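Local atomic coordinates of putative C39-like peptidase (Bacillus anthracis, PDB entry 3ERV), a protein that is of uncharacterised function but probably acts as a cysteine peptidase of the C39-like family, hydrolysing peptide bonds. Residues 38-43 / 66-71; 53-58 / 110-115; 60-65 / 118-123; 145-150 / 207-212. All coordinates share one frame; numbering follows the deposited sequence.

Contacts 1, 2 and 3 cluster in the helical part of the molecule, their centres about 10 to 14 Å apart, whereas contact 4 lies on the sheet side, its centre about 16 Å from that of contact 2 and about 21 and 23 Å from those of contacts 1 and 3. Helix 50-61 and helix 109-119 supply contacts 2 and 3, and helix 68-74, which follows helix 50-61, enters in contact 1. Along the chain these three alternate their segments, and contact 4 opens only after all have closed. Val-146 joins the two groups by packing on Ser-54, Leu-55, Met-58 and Leu-112, so helix bundle and sheet meet, consistent with the two-part architecture of papain-like peptidases.

Contact 1: residues 38-43 / 66-71; sequences PFIQQL and VDKMKL
The loop that leads into the first helix, 50-61, of what is probably a papain-like fold is tied to the first turn of helix 68-74 by Lys-68, which bonds to the carbonyls of Gln-41 and, weakly, Gln-42 and packs on Ile-40. Lys-68 NZ donates to Gln-41 O at 2.7 Å, arriving in the plane of the carbonyl and close to its bond direction (C=O...N angle 160°). A weak second bond of 3.4 Å runs from the same NZ to Gln-42 O, and Glu-45 completes the grip with a salt bridge. From CG onward the lysine chain is extended, which carries the ammonium to the loop while its methylenes lie alongside Ile-40, with CD 3.9 Å from Ile-40 CG2. Asp-67 is the N-cap of the helix: its OD1 takes Lys-70 N at 3.1 Å and, weakly, Met-69 N. On the far side of the loop, Gln-41 NE2 bonds to Asp-194 O. Gln-42 touches Cys-50, a position consistent with the oxyanion-hole glutamine of clan CA peptidases. The loop thus runs near the surface between helix 68-74 and the Asp-194 to Leu-196 region, with Ile-40 and Gln-42 resting against helix 50-61.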
loop_
_atom_site.group_PDB
_atom_site.type_symbol
_atom_site.label_atom_id
_atom_site.label_comp_id
_atom_site.label_asym_id
_atom_site.label_seq_id
_atom_site.Cartn_x
_atom_site.Cartn_y
_atom_site.Cartn_z
ATOM N N PRO A 38 -0.389 6.223 13.747
ATOM C CA PRO A 38 0.071 5.080 14.568
ATOM C C PRO A 38 1.102 4.207 13.829
ATOM O O PRO A 38 1.111 4.152 12.624
ATOM C CB PRO A 38 -1.230 4.271 14.824
ATOM C CG PRO A 38 -2.315 5.189 14.640
ATOM C CD PRO A 38 -1.858 6.300 13.645
ATOM N N PHE A 39 1.984 3.537 14.566
ATOM C CA PHE A 39 3.028 2.747 13.949
ATOM C C PHE A 39 2.725 1.290 14.257
ATOM O O PHE A 39 2.572 0.917 15.418
ATOM C CB PHE A 39 4.432 3.208 14.467
ATOM C CG PHE A 39 5.547 2.191 14.258
ATOM C CD1 PHE A 39 6.244 2.131 13.091
ATOM C CD2 PHE A 39 5.898 1.307 15.288
ATOM C CE1 PHE A 39 7.278 1.171 12.919
ATOM C CE2 PHE A 39 6.921 0.363 15.132
ATOM C CZ PHE A 39 7.609 0.297 13.940
ATOM N N ILE A 40 2.635 0.478 13.199
ATOM C CA ILE A 40 2.482 -0.991 13.290
ATOM C C ILE A 40 3.496 -1.722 12.372
ATOM O O ILE A 40 3.849 -1.243 11.280
ATOM C CB ILE A 40 1.037 -1.438 12.901
ATOM C CG1 ILE A 40 0.001 -0.539 13.597
ATOM C CG2 ILE A 40 0.798 -2.930 13.324
ATOM C CD1 ILE A 40 -1.455 -0.717 13.104
ATOM N N GLN A 41 3.956 -2.887 12.830
ATOM C CA GLN A 41 4.856 -3.732 12.072
ATOM C C GLN A 41 4.049 -4.939 11.593
ATOM O O GLN A 41 3.240 -5.436 12.363
ATOM C CB GLN A 41 6.010 -4.200 12.983
ATOM C CG GLN A 41 7.059 -3.088 13.247
ATOM C CD GLN A 41 7.729 -2.561 11.957
ATOM O OE1 GLN A 41 8.834 -3.013 11.582
ATOM N NE2 GLN A 41 7.062 -1.588 11.268
ATOM N N GLN A 42 4.274 -5.414 10.353
ATOM C CA GLN A 42 3.575 -6.619 9.888
ATOM C C GLN A 42 4.051 -7.897 10.612
ATOM O O GLN A 42 3.233 -8.779 10.917
ATOM C CB GLN A 42 3.672 -6.783 8.363
ATOM C CG GLN A 42 5.105 -7.009 7.790
ATOM C CD GLN A 42 5.138 -6.864 6.271
ATOM O OE1 GLN A 42 4.981 -5.782 5.746
ATOM N NE2 GLN A 42 5.329 -7.971 5.566
ATOM N N LEU A 43 5.361 -7.988 10.886
ATOM C CA LEU A 43 5.925 -9.177 11.545
ATOM C C LEU A 43 5.755 -9.030 13.014
ATOM O O LEU A 43 5.686 -7.917 13.504
ATOM C CB LEU A 43 7.433 -9.332 11.250
ATOM C CG LEU A 43 7.789 -9.480 9.792
ATOM C CD1 LEU A 43 9.302 -9.303 9.567
ATOM C CD2 LEU A 43 7.295 -10.848 9.292
ATOM N N VAL A 66 -9.407 -1.110 14.658
ATOM C CA VAL A 66 -9.199 -2.269 13.816
ATOM C C VAL A 66 -7.731 -2.679 13.930
ATOM O O VAL A 66 -6.889 -1.856 14.277
ATOM C CB VAL A 66 -9.608 -1.974 12.330
ATOM C CG1 VAL A 66 -8.660 -0.918 11.681
ATOM C CG2 VAL A 66 -9.689 -3.312 11.504
ATOM N N ASP A 67 -7.428 -3.946 13.730
ATOM C CA ASP A 67 -6.031 -4.341 13.733
ATOM C C ASP A 67 -5.697 -5.078 12.437
ATOM O O ASP A 67 -6.592 -5.475 11.692
ATOM C CB ASP A 67 -5.697 -5.207 14.936
ATOM C CG ASP A 67 -6.430 -6.510 14.909
ATOM O OD1 ASP A 67 -6.074 -7.440 14.184
ATOM O OD2 ASP A 67 -7.405 -6.621 15.636
ATOM N N LYS A 68 -4.404 -5.250 12.189
ATOM C CA LYS A 68 -3.918 -5.889 10.991
ATOM C C LYS A 68 -4.413 -7.338 10.794
ATOM O O LYS A 68 -4.521 -7.775 9.655
ATOM C CB LYS A 68 -2.393 -5.857 10.968
ATOM C CG LYS A 68 -1.732 -6.892 11.896
ATOM C CD LYS A 68 -0.228 -6.530 12.133
ATOM C CE LYS A 68 0.483 -7.692 12.799
ATOM N NZ LYS A 68 1.700 -7.294 13.538
ATOM N N MET A 69 -4.678 -8.081 11.876
ATOM C CA MET A 69 -5.135 -9.467 11.760
ATOM C C MET A 69 -6.567 -9.548 11.226
ATOM O O MET A 69 -6.928 -10.445 10.443
ATOM C CB MET A 69 -5.032 -10.214 13.120
ATOM C CG MET A 69 -3.576 -10.211 13.766
ATOM S SD MET A 69 -2.396 -10.964 12.629
ATOM C CE MET A 69 -3.252 -12.537 12.314
ATOM N N LYS A 70 -7.415 -8.626 11.659
ATOM C CA LYS A 70 -8.780 -8.618 11.140
ATOM C C LYS A 70 -8.758 -8.260 9.653
ATOM O O LYS A 70 -9.451 -8.846 8.840
ATOM C CB LYS A 70 -9.661 -7.632 11.940
ATOM C CG LYS A 70 -11.123 -7.604 11.472
ATOM C CD LYS A 70 -12.073 -7.559 12.714
ATOM C CE LYS A 70 -13.568 -7.441 12.366
ATOM N NZ LYS A 70 -13.907 -6.138 11.711
ATOM N N LEU A 71 -7.922 -7.300 9.287
ATOM C CA LEU A 71 -7.845 -6.875 7.895
ATOM C C LEU A 71 -7.253 -7.990 7.016
ATOM O O LEU A 71 -7.650 -8.161 5.827
ATOM C CB LEU A 71 -7.006 -5.583 7.752
ATOM C CG LEU A 71 -7.639 -4.370 8.467
ATOM C CD1 LEU A 71 -6.730 -3.169 8.281
ATOM C CD2 LEU A 71 -9.043 -4.052 7.907
#

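Contact 2: residues 53-58 / 110-115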
loop_
_atom_site.group_PDB
_atom_site.type_symbol
_atom_site.label_atom_id
_atom_site.label_comp_id
_atom_site.label_asym_id
_atom_site.label_seq_id
_atom_site.Cartn_x
_atom_site.Cartn_y
_atom_site.Cartn_z
ATOM N N THR A 53 -1.323 -4.032 6.746
ATOM C CA THR A 53 -0.749 -3.365 7.922
ATOM C C THR A 53 -0.725 -1.844 7.741
ATOM O O THR A 53 -1.037 -1.123 8.697
ATOM C CB THR A 53 0.660 -3.932 8.288
ATOM O OG1 THR A 53 0.554 -5.344 8.521
ATOM C CG2 THR A 53 1.185 -3.292 9.559
ATOM N N SER A 54 -0.348 -1.362 6.531
ATOM C CA SER A 54 -0.440 0.067 6.163
ATOM C C SER A 54 -1.893 0.587 6.203
ATOM O O SER A 54 -2.191 1.705 6.680
ATOM C CB SER A 54 0.113 0.302 4.741
ATOM O OG SER A 54 1.524 -0.021 4.632
ATOM N N LEU A 55 -2.785 -0.234 5.671
ATOM C CA LEU A 55 -4.176 0.057 5.742
ATOM C C LEU A 55 -4.634 0.155 7.204
ATOM O O LEU A 55 -5.370 1.067 7.524
ATOM C CB LEU A 55 -5.023 -0.969 4.953
ATOM C CG LEU A 55 -6.521 -0.567 4.966
ATOM C CD1 LEU A 55 -6.760 0.786 4.236
ATOM C CD2 LEU A 55 -7.424 -1.710 4.377
ATOM N N ALA A 56 -4.183 -0.750 8.077
ATOM C CA ALA A 56 -4.534 -0.665 9.487
ATOM C C ALA A 56 -4.130 0.668 10.164
ATOM O O ALA A 56 -4.954 1.348 10.794
ATOM C CB ALA A 56 -4.005 -1.915 10.268
ATOM N N MET A 57 -2.895 1.085 9.948
ATOM C CA MET A 57 -2.411 2.397 10.421
ATOM C C MET A 57 -3.290 3.556 9.924
ATOM O O MET A 57 -3.622 4.480 10.700
ATOM C CB MET A 57 -0.949 2.640 9.953
ATOM C CG MET A 57 0.152 1.842 10.732
ATOM S SD MET A 57 1.918 2.181 10.244
ATOM C CE MET A 57 2.203 0.918 9.003
ATOM N N MET A 58 -3.648 3.531 8.640
ATOM C CA MET A 58 -4.497 4.571 8.041
ATOM C C MET A 58 -5.863 4.592 8.690
ATOM O O MET A 58 -6.353 5.668 9.114
ATOM C CB MET A 58 -4.656 4.343 6.512
ATOM C CG MET A 58 -5.305 5.523 5.632
ATOM S SD MET A 58 -6.122 5.056 4.057
ATOM C CE MET A 58 -7.654 4.414 4.779
ATOM N N GLY A 110 -7.333 -1.979 -6.029
ATOM C CA GLY A 110 -8.801 -2.212 -6.101
ATOM C C GLY A 110 -9.380 -2.905 -4.859
ATOM O O GLY A 110 -10.233 -2.353 -4.112
ATOM N N PRO A 111 -8.941 -4.135 -4.621
ATOM C CA PRO A 111 -9.381 -4.959 -3.485
ATOM C C PRO A 111 -8.998 -4.252 -2.186
ATOM O O PRO A 111 -9.731 -4.264 -1.206
ATOM C CB PRO A 111 -8.548 -6.262 -3.659
ATOM C CG PRO A 111 -8.134 -6.254 -5.168
ATOM C CD PRO A 111 -7.916 -4.791 -5.446
ATOM N N LEU A 112 -7.836 -3.614 -2.186
ATOM C CA LEU A 112 -7.435 -2.937 -0.988
ATOM C C LEU A 112 -8.411 -1.780 -0.682
ATOM O O LEU A 112 -8.765 -1.564 0.483
ATOM C CB LEU A 112 -5.989 -2.465 -1.098
ATOM C CG LEU A 112 -5.290 -2.079 0.208
ATOM C CD1 LEU A 112 -5.367 -3.169 1.314
ATOM C CD2 LEU A 112 -3.801 -1.696 -0.109
ATOM N N PHE A 113 -8.818 -1.042 -1.722
ATOM C CA PHE A 113 -9.847 -0.002 -1.601
ATOM C C PHE A 113 -11.209 -0.546 -1.116
ATOM O O PHE A 113 -11.871 0.053 -0.260
ATOM C CB PHE A 113 -10.029 0.732 -2.934
ATOM C CG PHE A 113 -11.117 1.796 -2.905
ATOM C CD1 PHE A 113 -10.997 2.922 -2.081
ATOM C CD2 PHE A 113 -12.261 1.663 -3.683
ATOM C CE1 PHE A 113 -11.957 3.911 -2.055
ATOM C CE2 PHE A 113 -13.261 2.658 -3.651
ATOM C CZ PHE A 113 -13.098 3.787 -2.823
ATOM N N GLN A 114 -11.627 -1.682 -1.642
ATOM C CA GLN A 114 -12.867 -2.259 -1.179
ATOM C C GLN A 114 -12.815 -2.531 0.320
ATOM O O GLN A 114 -13.813 -2.357 1.017
ATOM C CB GLN A 114 -13.204 -3.558 -1.925
ATOM C CG GLN A 114 -13.636 -3.328 -3.328
ATOM C CD GLN A 114 -14.719 -2.241 -3.436
ATOM O OE1 GLN A 114 -14.554 -1.262 -4.173
ATOM N NE2 GLN A 114 -15.821 -2.400 -2.684
ATOM N N LEU A 115 -11.653 -2.953 0.821
ATOM C CA LEU A 115 -11.564 -3.267 2.229
ATOM C C LEU A 115 -11.674 -1.959 3.002
ATOM O O LEU A 115 -12.308 -1.921 4.054
ATOM C CB LEU A 115 -10.255 -4.012 2.571
ATOM C CG LEU A 115 -10.000 -4.468 4.028
ATOM C CD1 LEU A 115 -11.236 -5.166 4.642
ATOM C CD2 LEU A 115 -8.799 -5.400 4.091
#
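Leu-55 reaches from helix 50-61 into a notch between Leu-112 and Leu-115, which lie one turn apart on helix 109-119. Its CB points at the other helix, and CG stands anti to the backbone N (chi1 -176°), carrying the branch point farther across. There the two methyls part. CD1 is turned toward the side chain of Met-58, one turn on, and meets its CE at 3.8 Å. CD2 makes the contact: it sits 3.8 Å from Leu-115 CG, and 3.9 Å from Leu-115 CD2, with Leu-115 CB a little farther off at 4.1 Å. From another direction Leu-112 CD1 comes to 4.0 Å from the same methyl. The CB of Leu-112 does not point at Leu-55; with CG anti to the backbone N (-164°), CD1 is brought in. One methyl is therefore held by two leucines of the facing helix, and the Leu-55 and Leu-115 side chains pass at a slant. The interface is wholly apolar and buried, and its spacings are ordinary van der Waals distances. Leu-71 of helix 68-74 packs on both Ala-56 and Leu-115, linking the third helix to this pair. On the sheet side, Leu-112 CD2 approaches Val-146 of strand 145-150, Met-57 meets strand 177-185, and Met-58 and Phe-113 lean on strand 220-223.

Contact 3: residues 60-65 / 118-123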
loop_
_atom_site.group_PDB
_atom_site.type_symbol
_atom_site.label_atom_id
_atom_site.label_comp_id
_atom_site.label_asym_id
_atom_site.label_seq_id
_atom_site.Cartn_x
_atom_site.Cartn_y
_atom_site.Cartn_z
ATOM N N GLN A 60 -6.894 3.273 11.673
ATOM C CA GLN A 60 -6.717 3.754 13.051
ATOM C C GLN A 60 -6.643 5.273 13.157
ATOM O O GLN A 60 -7.358 5.879 13.974
ATOM C CB GLN A 60 -5.463 3.133 13.702
ATOM C CG GLN A 60 -5.663 1.698 13.982
ATOM C CD GLN A 60 -4.446 1.029 14.573
ATOM O OE1 GLN A 60 -3.445 1.694 14.905
ATOM N NE2 GLN A 60 -4.519 -0.315 14.720
ATOM N N TYR A 61 -5.767 5.895 12.365
ATOM C CA TYR A 61 -5.662 7.363 12.388
ATOM C C TYR A 61 -6.977 8.026 11.980
ATOM O O TYR A 61 -7.318 9.082 12.479
ATOM C CB TYR A 61 -4.613 7.833 11.397
ATOM C CG TYR A 61 -4.123 9.237 11.597
ATOM C CD1 TYR A 61 -3.499 9.612 12.789
ATOM C CD2 TYR A 61 -4.252 10.185 10.574
ATOM C CE1 TYR A 61 -2.975 10.901 12.939
ATOM C CE2 TYR A 61 -3.774 11.484 10.721
ATOM C CZ TYR A 61 -3.129 11.825 11.894
ATOM O OH TYR A 61 -2.642 13.077 12.024
ATOM N N ALA A 62 -7.697 7.407 11.060
ATOM C CA ALA A 62 -9.021 7.909 10.685
ATOM C C ALA A 62 -10.088 7.709 11.786
ATOM O O ALA A 62 -11.210 8.168 11.628
ATOM C CB ALA A 62 -9.468 7.277 9.376
ATOM N N GLY A 63 -9.754 7.028 12.892
ATOM C CA GLY A 63 -10.717 6.867 13.956
ATOM C C GLY A 63 -11.344 5.482 14.080
ATOM O O GLY A 63 -12.202 5.261 14.933
ATOM N N ILE A 64 -10.918 4.527 13.248
ATOM C CA ILE A 64 -11.520 3.188 13.288
ATOM C C ILE A 64 -10.742 2.276 14.247
ATOM O O ILE A 64 -9.497 2.244 14.189
ATOM C CB ILE A 64 -11.538 2.529 11.872
ATOM C CG1 ILE A 64 -12.160 3.485 10.837
ATOM C CG2 ILE A 64 -12.206 1.103 11.941
ATOM C CD1 ILE A 64 -13.629 3.845 11.126
ATOM N N THR A 65 -11.453 1.540 15.106
ATOM C CA THR A 65 -10.820 0.480 15.887
ATOM C C THR A 65 -10.636 -0.758 14.976
ATOM O O THR A 65 -11.600 -1.382 14.555
ATOM C CB THR A 65 -11.694 0.077 17.104
ATOM O OG1 THR A 65 -11.850 1.219 17.946
ATOM C CG2 THR A 65 -11.061 -1.129 17.942
ATOM N N LYS A 118 -15.231 -0.873 3.531
ATOM C CA LYS A 118 -15.968 -1.601 4.534
ATOM C C LYS A 118 -15.999 -0.754 5.815
ATOM O O LYS A 118 -17.017 -0.677 6.522
ATOM C CB LYS A 118 -15.314 -2.960 4.831
ATOM C CG LYS A 118 -16.149 -3.844 5.755
ATOM C CD LYS A 118 -15.403 -5.082 6.310
ATOM C CE LYS A 118 -16.228 -5.794 7.392
ATOM N NZ LYS A 118 -15.795 -5.363 8.766
ATOM N N TYR A 119 -14.876 -0.108 6.104
ATOM C CA TYR A 119 -14.730 0.601 7.366
ATOM C C TYR A 119 -15.013 2.112 7.241
ATOM O O TYR A 119 -15.369 2.747 8.223
ATOM C CB TYR A 119 -13.311 0.391 7.914
ATOM C CG TYR A 119 -13.119 -0.981 8.420
ATOM C CD1 TYR A 119 -13.425 -1.299 9.744
ATOM C CD2 TYR A 119 -12.691 -2.004 7.571
ATOM C CE1 TYR A 119 -13.280 -2.575 10.182
ATOM C CE2 TYR A 119 -12.544 -3.275 8.022
ATOM C CZ TYR A 119 -12.833 -3.547 9.312
ATOM O OH TYR A 119 -12.682 -4.823 9.745
ATOM N N LEU A 120 -14.818 2.664 6.055
ATOM C CA LEU A 120 -15.088 4.080 5.788
ATOM C C LEU A 120 -15.968 4.233 4.511
ATOM O O LEU A 120 -15.518 4.778 3.479
ATOM C CB LEU A 120 -13.769 4.832 5.608
ATOM C CG LEU A 120 -12.798 4.896 6.807
ATOM C CD1 LEU A 120 -11.444 5.489 6.331
ATOM C CD2 LEU A 120 -13.381 5.706 7.962
ATOM N N PRO A 121 -17.208 3.714 4.564
ATOM C CA PRO A 121 -18.023 3.664 3.330
ATOM C C PRO A 121 -18.218 5.018 2.684
ATOM O O PRO A 121 -18.315 5.116 1.456
ATOM C CB PRO A 121 -19.358 3.081 3.791
ATOM C CG PRO A 121 -19.351 3.173 5.308
ATOM C CD PRO A 121 -17.892 3.106 5.716
ATOM N N ASN A 122 -18.203 6.071 3.485
ATOM C CA ASN A 122 -18.438 7.393 2.923
ATOM C C ASN A 122 -17.225 8.316 2.853
ATOM O O ASN A 122 -17.343 9.441 2.354
ATOM C CB ASN A 122 -19.574 8.025 3.714
ATOM C CG ASN A 122 -20.809 7.148 3.666
ATOM O OD1 ASN A 122 -21.222 6.745 2.567
ATOM N ND2 ASN A 122 -21.341 6.760 4.834
ATOM N N LYS A 123 -16.062 7.855 3.338
ATOM C CA LYS A 123 -14.823 8.684 3.318
ATOM C C LYS A 123 -13.639 8.102 2.546
ATOM O O LYS A 123 -12.743 8.819 2.131
ATOM C CB LYS A 123 -14.365 8.970 4.749
ATOM C CG LYS A 123 -15.403 9.638 5.591
ATOM C CD LYS A 123 -14.838 10.012 6.930
ATOM C CE LYS A 123 -15.947 10.506 7.850
ATOM N NZ LYS A 123 -15.426 11.112 9.113
#
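Ile-64 presses against Tyr-119 and Leu-120 with both branches of its side chain, and this is where the two segments pack most closely. Its CG2, anti to the backbone N, meets Tyr-119 CD1 at 3.5 Å in an oblique approach to the ring. The other branch goes to the neighbouring residue: CD1 lies 3.7 Å from Leu-120 CD2, with CG1 at 3.8 Å from that same methyl. The turn at chi2 (-62°) also lays CD1 beside the Tyr-119 backbone, 3.6 Å from its carbonyl O. Each segment carries the end of a helix and the loop that follows it. Helix 50-61 finishes in a Schellman motif, with Gly-63 at positive phi (106°) and its N bonded to Gln-60 O at 2.9 Å; the chain then turns so that Ile-64 faces the end of helix 109-119. The packing is looser at Ala-62, whose CB comes no nearer than 4.0 Å to Leu-120 CD1; Tyr-223 of strand 220-223 also touches both residues. Flanking Ile-64 in the chain, Gly-63 and Thr-65 form the solvent side of the contact. The phenol end of Tyr-119 leads away to helix 68-74, where its OH bonds with Glu-74 and Lys-70. Lys-118 NZ adds a weak bond of 3.3 Å to Tyr-119 OH.

Contact 4: residues 145-150 / 207-212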
loop_
_atom_site.group_PDB
_atom_site.type_symbol
_atom_site.label_atom_id
_atom_site.label_comp_id
_atom_site.label_asym_id
_atom_site.label_seq_id
_atom_site.Cartn_x
_atom_site.Cartn_y
_atom_site.Cartn_z
ATOM N N VAL A 145 -1.615 8.572 3.240
ATOM C CA VAL A 145 -1.987 7.857 2.025
ATOM C C VAL A 145 -1.263 6.495 1.991
ATOM O O VAL A 145 -0.052 6.440 2.138
ATOM C CB VAL A 145 -1.592 8.714 0.772
ATOM C CG1 VAL A 145 -2.033 8.042 -0.578
ATOM C CG2 VAL A 145 -2.119 10.141 0.938
ATOM N N VAL A 146 -2.009 5.413 1.802
ATOM C CA VAL A 146 -1.413 4.119 1.634
ATOM C C VAL A 146 -0.943 3.984 0.174
ATOM O O VAL A 146 -1.716 4.243 -0.765
ATOM C CB VAL A 146 -2.414 3.019 1.973
ATOM C CG1 VAL A 146 -1.839 1.596 1.626
ATOM C CG2 VAL A 146 -2.860 3.149 3.432
ATOM N N ILE A 147 0.319 3.595 -0.027
ATOM C CA ILE A 147 0.833 3.519 -1.395
ATOM C C ILE A 147 1.515 2.189 -1.743
ATOM O O ILE A 147 2.203 1.583 -0.918
ATOM C CB ILE A 147 1.745 4.722 -1.741
ATOM C CG1 ILE A 147 3.048 4.615 -0.971
ATOM C CG2 ILE A 147 1.038 6.106 -1.503
ATOM C CD1 ILE A 147 4.174 4.082 -1.829
ATOM N N ILE A 148 1.312 1.710 -2.956
ATOM C CA ILE A 148 2.041 0.523 -3.385
ATOM C C ILE A 148 3.315 1.008 -4.130
ATOM O O ILE A 148 3.219 1.878 -4.977
ATOM C CB ILE A 148 1.199 -0.358 -4.343
ATOM C CG1 ILE A 148 -0.154 -0.733 -3.724
ATOM C CG2 ILE A 148 1.996 -1.608 -4.799
ATOM C CD1 ILE A 148 -0.064 -1.576 -2.528
ATOM N N THR A 149 4.481 0.454 -3.801
ATOM C CA THR A 149 5.739 0.849 -4.450
ATOM C C THR A 149 6.630 -0.369 -4.469
ATOM O O THR A 149 6.112 -1.485 -4.435
ATOM C CB THR A 149 6.450 2.012 -3.721
ATOM O OG1 THR A 149 7.626 2.388 -4.454
ATOM C CG2 THR A 149 6.877 1.611 -2.293
ATOM N N ASN A 150 7.953 -0.188 -4.524
ATOM C CA ASN A 150 8.850 -1.340 -4.310
ATOM C C ASN A 150 9.777 -1.080 -3.122
ATOM O O ASN A 150 10.002 0.066 -2.749
ATOM C CB ASN A 150 9.647 -1.691 -5.573
ATOM C CG ASN A 150 10.807 -0.720 -5.803
ATOM O OD1 ASN A 150 11.847 -0.811 -5.157
ATOM N ND2 ASN A 150 10.592 0.238 -6.655
ATOM N N GLU A 207 12.521 12.262 -4.995
ATOM C CA GLU A 207 12.340 12.108 -6.431
ATOM C C GLU A 207 12.292 10.652 -6.850
ATOM O O GLU A 207 11.414 10.259 -7.618
ATOM C CB GLU A 207 13.381 12.888 -7.262
ATOM C CG GLU A 207 12.949 13.003 -8.726
ATOM C CD GLU A 207 13.969 13.696 -9.626
ATOM O OE1 GLU A 207 14.079 14.945 -9.564
ATOM O OE2 GLU A 207 14.644 12.990 -10.418
ATOM N N LYS A 208 13.237 9.868 -6.356
ATOM C CA LYS A 208 13.306 8.435 -6.634
ATOM C C LYS A 208 12.035 7.713 -6.136
ATOM O O LYS A 208 11.483 6.827 -6.805
ATOM C CB LYS A 208 14.519 7.851 -5.916
ATOM C CG LYS A 208 15.886 8.284 -6.486
ATOM C CD LYS A 208 16.321 7.335 -7.568
ATOM C CE LYS A 208 16.727 8.071 -8.867
ATOM N NZ LYS A 208 15.562 8.388 -9.805
ATOM N N PHE A 209 11.596 8.111 -4.941
ATOM C CA PHE A 209 10.335 7.668 -4.357
ATOM C C PHE A 209 9.165 7.854 -5.305
ATOM O O PHE A 209 8.383 6.918 -5.552
ATOM C CB PHE A 209 10.045 8.419 -3.050
ATOM C CG PHE A 209 8.807 7.914 -2.334
ATOM C CD1 PHE A 209 8.908 6.944 -1.359
ATOM C CD2 PHE A 209 7.549 8.388 -2.674
ATOM C CE1 PHE A 209 7.776 6.476 -0.710
ATOM C CE2 PHE A 209 6.419 7.938 -2.037
ATOM C CZ PHE A 209 6.529 6.981 -1.054
ATOM N N GLU A 210 9.047 9.051 -5.858
ATOM C CA GLU A 210 7.913 9.347 -6.710
ATOM C C GLU A 210 7.941 8.517 -7.974
ATOM O O GLU A 210 6.890 8.115 -8.498
ATOM C CB GLU A 210 7.892 10.833 -7.064
ATOM C CG GLU A 210 7.897 11.771 -5.868
ATOM C CD GLU A 210 7.985 13.234 -6.299
ATOM O OE1 GLU A 210 8.341 13.465 -7.471
ATOM O OE2 GLU A 210 7.719 14.153 -5.485
ATOM N N GLN A 211 9.152 8.283 -8.480
ATOM C CA GLN A 211 9.334 7.572 -9.751
ATOM C C GLN A 211 9.035 6.086 -9.582
ATOM O O GLN A 211 8.392 5.456 -10.443
ATOM C CB GLN A 211 10.763 7.767 -10.270
ATOM C CG GLN A 211 11.028 9.156 -10.817
ATOM C CD GLN A 211 12.501 9.387 -11.119
ATOM O OE1 GLN A 211 13.389 8.769 -10.503
ATOM N NE2 GLN A 211 12.773 10.290 -12.060
ATOM N N ALA A 212 9.510 5.534 -8.471
ATOM C CA ALA A 212 9.167 4.164 -8.066
ATOM C C ALA A 212 7.633 3.977 -7.955
ATOM O O ALA A 212 7.083 2.994 -8.455
ATOM C CB ALA A 212 9.865 3.812 -6.752
HETATM O O HOH W 1 7.696 5.043 -3.601
HETATM O O HOH W 2 8.697 0.608 -8.788
#
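A water oxygen is gripped from both segments: Thr-149 OG1 lies 2.8 Å from water 1, and the water donates to Phe-209 O at 2.8 Å. The same water stands 3.0 Å above one face of the Phe-209 ring, over its centre. With chi1 at -177° the Thr-149 hydroxyl stands opposite the backbone N and faces the helix, where OG1 also touches Ala-212 CB at 3.5 Å. A second water bridges the end of the strand, accepting from Asn-150 ND2 at 2.9 Å and donating to Ala-212 O. Asn-150 ND2 packs 3.6 Å from the Ala-212 methyl as well, while its amide is fixed elsewhere by Thr-152, at OD1, and by Ala-154 O, at ND2. Deeper in, the contact turns apolar: Ile-147 CD1 meets Phe-209 CZ obliquely at 3.8 Å, the two side chains coming from opposite directions. The small Ala-212 lets the helix come close at Thr-149, and the two waters link the carbonyls of Phe-209 and Ala-212 to the strand. The helix runs across the strand at 104°. Leu-135 of helix 132-140 flanks Ile-147, and the strand pairs with strands 177-185 and 220-223. A helix laid across one face of an antiparallel sheet fits the sheet half of papain-like peptidases; Thr-149 bonds through its backbone with His-178, the probable catalytic histidine.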